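PDB 4OD7: Thiol:disulfide interchange protein from Proteus mirabilis, which probably acts as a periplasmic dithiol oxidase of the DsbA family, introducing disulfide bonds into newly exported proteins. Local coordinates for residues V63-P68 and N149-M154; M162-I167 and K177-V182. The protein carries 1 engineered substitution. All coordinates share one frame; numbering follows the deposited sequence.

Two contacts follow one another along the chain of this DsbA-type thioredoxin fold, neither enclosing nor crossing the other. Contact 1 closes first, bringing the loop that leaves strand 58-62 back to the cis-proline loop ahead of strand 153-156; the 80 residues between its segments are largely helical. Contact 2 then closes a short excursion, joining the turn after strand 160-162 to helix 172-187. Their centres lie about 19 Å apart, yet they are linked through the sheet: Met154 O lies 3.2 Å from Met162 N in a probable hydrogen bond between antiparallel strands, and Met154 SD packs against Tyr179 CE1 at 3.8 Å.

Contact 1 (V63-P68 and N149-M154); sequences VDFLGP and NGVPAM
The cis-proline loop of the thioredoxin fold, which faces the redox-active site, here rests its Val151 on the loop that follows strand 58-62. No hydrogen bond spans the two segments; the join is made by apolar packing on the methyls of Val151 and by the Phe65 ring against the 149-150 backbone. Val151 CG1 meets Val63 CG1 at 3.7 Å, the two side chains passing alongside each other in opposite senses, while Val151 CG2 meets Leu66 CD1 tip to tip, also at 3.7 Å. Val151 thus touches three apolar side chains of the loop, Val63 and Leu66 closely and Phe65 more loosely, and it also packs on Cys35 of helix 33-41. The peptide bond from Val151 to Pro152 is cis, and the backbone of Val151 hydrogen-bonds to the bound peptide, as in the substrate-binding mode of thioredoxin-like proteins. Phe65 and Leu66 touch both the backbone of that peptide and the cis-proline loop. Cys35 belongs to the active-site pair, whose other member is the engineered Ser32, so no disulfide is present. In Phe65 a chi1 of 55°, with CG between the backbone N and carbonyl carbon, turns the ring toward Asn149 and Gly150; Val63 CG2 lies over the centre of one ring face, 3.8 Å above the plane, and Phe65 CE1 approaches Asn149 O at 3.6 Å.

Contact 2 (M162-I167 and K177-V182); sequences MKNDGI and KAYSDV
A buried contact packs the turn after strand 160-162 against helix 172-187, with Tyr179 at its middle. The segment 163-166 is a type I beta turn, closed by the hydrogen bond from Gly166 N to Lys163 O, with a salt bridge between Lys163 NZ and Asp165 OD1 within the turn. Across the contact, Tyr179 OH donates to Asn164 OD1 at 2.8 Å; the donor lies 32° out of the carbonyl plane, and the amide and ring planes are 78° apart. This bond satisfies a polar group at the end of a buried ring. Met162 CE lies over one face of that ring, displaced toward its rim: the chain bends at both chi2 and chi3, folding CE back into a CH-pi contact 4.0 Å from the Tyr179 ring centroid, with SD farther off and oblique, a Met-aromatic pairing. The same Met162 CE touches Val182 CG1 at 3.6 Å, one helical turn on. Ile167 completes the seam, its CG2 on Ala178 CB at 3.8 Å. Beyond the segments, Tyr179 meets the ring of Phe38 from helix 33-41 edge-to-face and packs on Val44 and Val48 of helix 44-51, while Met162 reaches Ile156 on strand 153-156.

Contact 1 (V63-P68 and N149-M154)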
# COMPACT_ATOMS: atom_id res chain seq x y z
N VAL A 63 -3.72 -4.34 4.45
CA VAL A 63 -4.41 -5.60 4.50
C VAL A 63 -4.41 -6.20 5.92
O VAL A 63 -3.48 -6.03 6.68
CB VAL A 63 -3.78 -6.61 3.50
CG1 VAL A 63 -3.75 -6.05 2.06
CG2 VAL A 63 -2.40 -7.05 3.96
N ASP A 64 -5.46 -6.93 6.26
CA ASP A 64 -5.63 -7.48 7.59
C ASP A 64 -4.95 -8.79 7.76
O ASP A 64 -4.73 -9.22 8.89
CB ASP A 64 -7.10 -7.70 7.92
CG ASP A 64 -7.90 -6.44 8.09
OD1 ASP A 64 -7.36 -5.31 8.06
OD2 ASP A 64 -9.13 -6.60 8.19
N PHE A 65 -4.65 -9.45 6.64
CA PHE A 65 -4.41 -10.89 6.68
C PHE A 65 -2.99 -11.32 7.01
O PHE A 65 -2.74 -12.51 7.18
CB PHE A 65 -4.88 -11.58 5.36
CG PHE A 65 -4.29 -11.02 4.07
CD1 PHE A 65 -3.03 -11.37 3.64
CD2 PHE A 65 -5.04 -10.21 3.26
CE1 PHE A 65 -2.53 -10.87 2.48
CE2 PHE A 65 -4.53 -9.72 2.09
CZ PHE A 65 -3.28 -10.06 1.69
N LEU A 66 -2.08 -10.37 7.17
CA LEU A 66 -0.76 -10.71 7.67
C LEU A 66 -0.61 -10.20 9.08
O LEU A 66 -1.09 -9.13 9.40
CB LEU A 66 0.32 -10.15 6.77
CG LEU A 66 0.33 -10.69 5.33
CD1 LEU A 66 1.45 -10.03 4.52
CD2 LEU A 66 0.47 -12.19 5.32
N GLY A 67 -0.02 -11.03 9.94
CA GLY A 67 0.46 -10.61 11.23
C GLY A 67 -0.61 -10.73 12.28
O GLY A 67 -1.79 -10.69 11.95
N PRO A 68 -0.21 -10.88 13.55
CA PRO A 68 -1.19 -10.98 14.62
C PRO A 68 -2.05 -9.74 14.78
O PRO A 68 -3.25 -9.86 15.03
CB PRO A 68 -0.32 -11.19 15.86
CG PRO A 68 0.87 -11.78 15.39
CD PRO A 68 1.14 -11.16 14.05
N ASN A 149 -4.70 -11.32 -2.32
CA ASN A 149 -4.31 -12.45 -1.49
C ASN A 149 -2.86 -12.36 -1.08
O ASN A 149 -2.42 -13.14 -0.26
CB ASN A 149 -4.50 -13.76 -2.27
CG ASN A 149 -5.96 -14.13 -2.47
OD1 ASN A 149 -6.80 -13.96 -1.59
ND2 ASN A 149 -6.26 -14.65 -3.66
N GLY A 150 -2.13 -11.43 -1.68
CA GLY A 150 -0.73 -11.27 -1.45
C GLY A 150 -0.36 -9.83 -1.67
O GLY A 150 -1.03 -9.10 -2.40
N VAL A 151 0.71 -9.40 -1.01
CA VAL A 151 1.18 -8.04 -1.06
C VAL A 151 2.68 -8.01 -1.19
O VAL A 151 3.38 -8.89 -0.68
CB VAL A 151 0.79 -7.21 0.19
CG1 VAL A 151 -0.70 -6.86 0.18
CG2 VAL A 151 1.21 -7.92 1.48
N PRO A 152 3.22 -6.96 -1.79
CA PRO A 152 2.63 -5.74 -2.35
C PRO A 152 1.78 -6.01 -3.61
O PRO A 152 2.07 -6.94 -4.33
CB PRO A 152 3.87 -4.91 -2.68
CG PRO A 152 4.96 -5.83 -2.84
CD PRO A 152 4.70 -6.95 -1.90
N ALA A 153 0.72 -5.26 -3.84
CA ALA A 153 -0.08 -5.46 -5.05
C ALA A 153 -0.63 -4.12 -5.50
O ALA A 153 -0.87 -3.29 -4.68
CB ALA A 153 -1.20 -6.42 -4.76
N MET A 154 -0.82 -3.91 -6.81
CA MET A 154 -1.35 -2.63 -7.33
C MET A 154 -2.32 -2.96 -8.47
O MET A 154 -2.06 -3.84 -9.29
CB MET A 154 -0.20 -1.72 -7.81
CG MET A 154 -0.53 -0.29 -8.12
SD MET A 154 0.86 0.66 -8.78
CE MET A 154 1.91 0.80 -7.35

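Contact 2 (M162-I167 and K177-V182)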
# COMPACT_ATOMS: atom_id res chain seq x y z
N MET A 162 -1.21 -5.41 -11.93
CA MET A 162 0.23 -5.45 -12.17
C MET A 162 0.87 -6.81 -11.88
O MET A 162 0.51 -7.48 -10.93
CB MET A 162 0.96 -4.41 -11.34
CG MET A 162 0.63 -3.02 -11.70
SD MET A 162 1.08 -2.55 -13.36
CE MET A 162 2.86 -2.55 -13.41
N LYS A 163 1.77 -7.20 -12.77
CA LYS A 163 2.58 -8.39 -12.62
C LYS A 163 4.00 -7.99 -12.25
O LYS A 163 4.81 -7.68 -13.12
CB LYS A 163 2.58 -9.19 -13.91
CG LYS A 163 2.82 -10.63 -13.71
CD LYS A 163 2.59 -11.41 -14.98
CE LYS A 163 3.85 -12.18 -15.39
NZ LYS A 163 4.07 -13.41 -14.62
N ASN A 164 4.27 -7.94 -10.95
CA ASN A 164 5.52 -7.39 -10.42
C ASN A 164 6.74 -8.19 -10.86
O ASN A 164 7.85 -7.66 -10.91
CB ASN A 164 5.45 -7.25 -8.89
CG ASN A 164 4.45 -6.19 -8.42
OD1 ASN A 164 3.70 -5.64 -9.20
ND2 ASN A 164 4.42 -5.94 -7.12
N ASP A 165 6.52 -9.47 -11.12
CA ASP A 165 7.58 -10.37 -11.60
C ASP A 165 7.59 -10.39 -13.12
O ASP A 165 8.19 -11.24 -13.73
CB ASP A 165 7.41 -11.79 -11.04
CG ASP A 165 6.38 -12.60 -11.75
OD1 ASP A 165 5.51 -12.06 -12.36
OD2 ASP A 165 6.40 -13.83 -11.62
N GLY A 166 6.89 -9.44 -13.71
CA GLY A 166 6.75 -9.35 -15.14
C GLY A 166 7.41 -8.09 -15.67
O GLY A 166 7.46 -7.86 -16.89
N ILE A 167 7.90 -7.27 -14.75
CA ILE A 167 8.68 -6.09 -15.10
C ILE A 167 10.18 -6.42 -15.02
O ILE A 167 10.63 -7.01 -14.05
CB ILE A 167 8.34 -4.90 -14.19
CG1 ILE A 167 6.96 -4.41 -14.53
CG2 ILE A 167 9.30 -3.75 -14.37
CD1 ILE A 167 6.35 -3.62 -13.48
N LYS A 177 11.64 2.82 -12.02
CA LYS A 177 11.39 3.66 -13.16
C LYS A 177 10.64 2.85 -14.19
O LYS A 177 9.74 3.34 -14.86
CB LYS A 177 12.69 4.21 -13.69
CG LYS A 177 13.21 5.32 -12.83
CD LYS A 177 14.49 5.92 -13.38
CE LYS A 177 15.57 4.85 -13.47
NZ LYS A 177 16.90 5.37 -13.85
N ALA A 178 11.07 1.61 -14.33
CA ALA A 178 10.45 0.71 -15.26
C ALA A 178 9.04 0.42 -14.82
O ALA A 178 8.18 0.22 -15.64
CB ALA A 178 11.23 -0.57 -15.36
N TYR A 179 8.83 0.31 -13.52
CA TYR A 179 7.51 0.05 -12.95
C TYR A 179 6.61 1.23 -13.23
O TYR A 179 5.48 1.07 -13.70
CB TYR A 179 7.57 -0.19 -11.44
CG TYR A 179 6.33 -0.91 -10.89
CD1 TYR A 179 5.15 -0.23 -10.60
CD2 TYR A 179 6.37 -2.28 -10.64
CE1 TYR A 179 4.04 -0.90 -10.11
CE2 TYR A 179 5.28 -2.95 -10.15
CZ TYR A 179 4.11 -2.26 -9.88
OH TYR A 179 3.02 -2.95 -9.39
N SER A 180 7.14 2.41 -12.95
CA SER A 180 6.45 3.68 -13.17
C SER A 180 6.13 3.88 -14.64
O SER A 180 5.13 4.48 -14.98
CB SER A 180 7.31 4.84 -12.69
OG SER A 180 6.78 6.05 -13.19
N ASP A 181 7.01 3.39 -15.51
CA ASP A 181 6.81 3.43 -16.95
C ASP A 181 5.57 2.61 -17.36
O ASP A 181 4.73 3.09 -18.10
CB ASP A 181 8.06 2.89 -17.62
CG ASP A 181 8.30 3.44 -19.00
OD1 ASP A 181 7.73 4.50 -19.36
OD2 ASP A 181 9.11 2.80 -19.71
N VAL A 182 5.48 1.36 -16.89
CA VAL A 182 4.33 0.47 -17.20
C VAL A 182 2.97 1.01 -16.72
O VAL A 182 1.97 0.87 -17.41
CB VAL A 182 4.56 -0.94 -16.63
CG1 VAL A 182 3.37 -1.85 -16.87
CG2 VAL A 182 5.77 -1.54 -17.28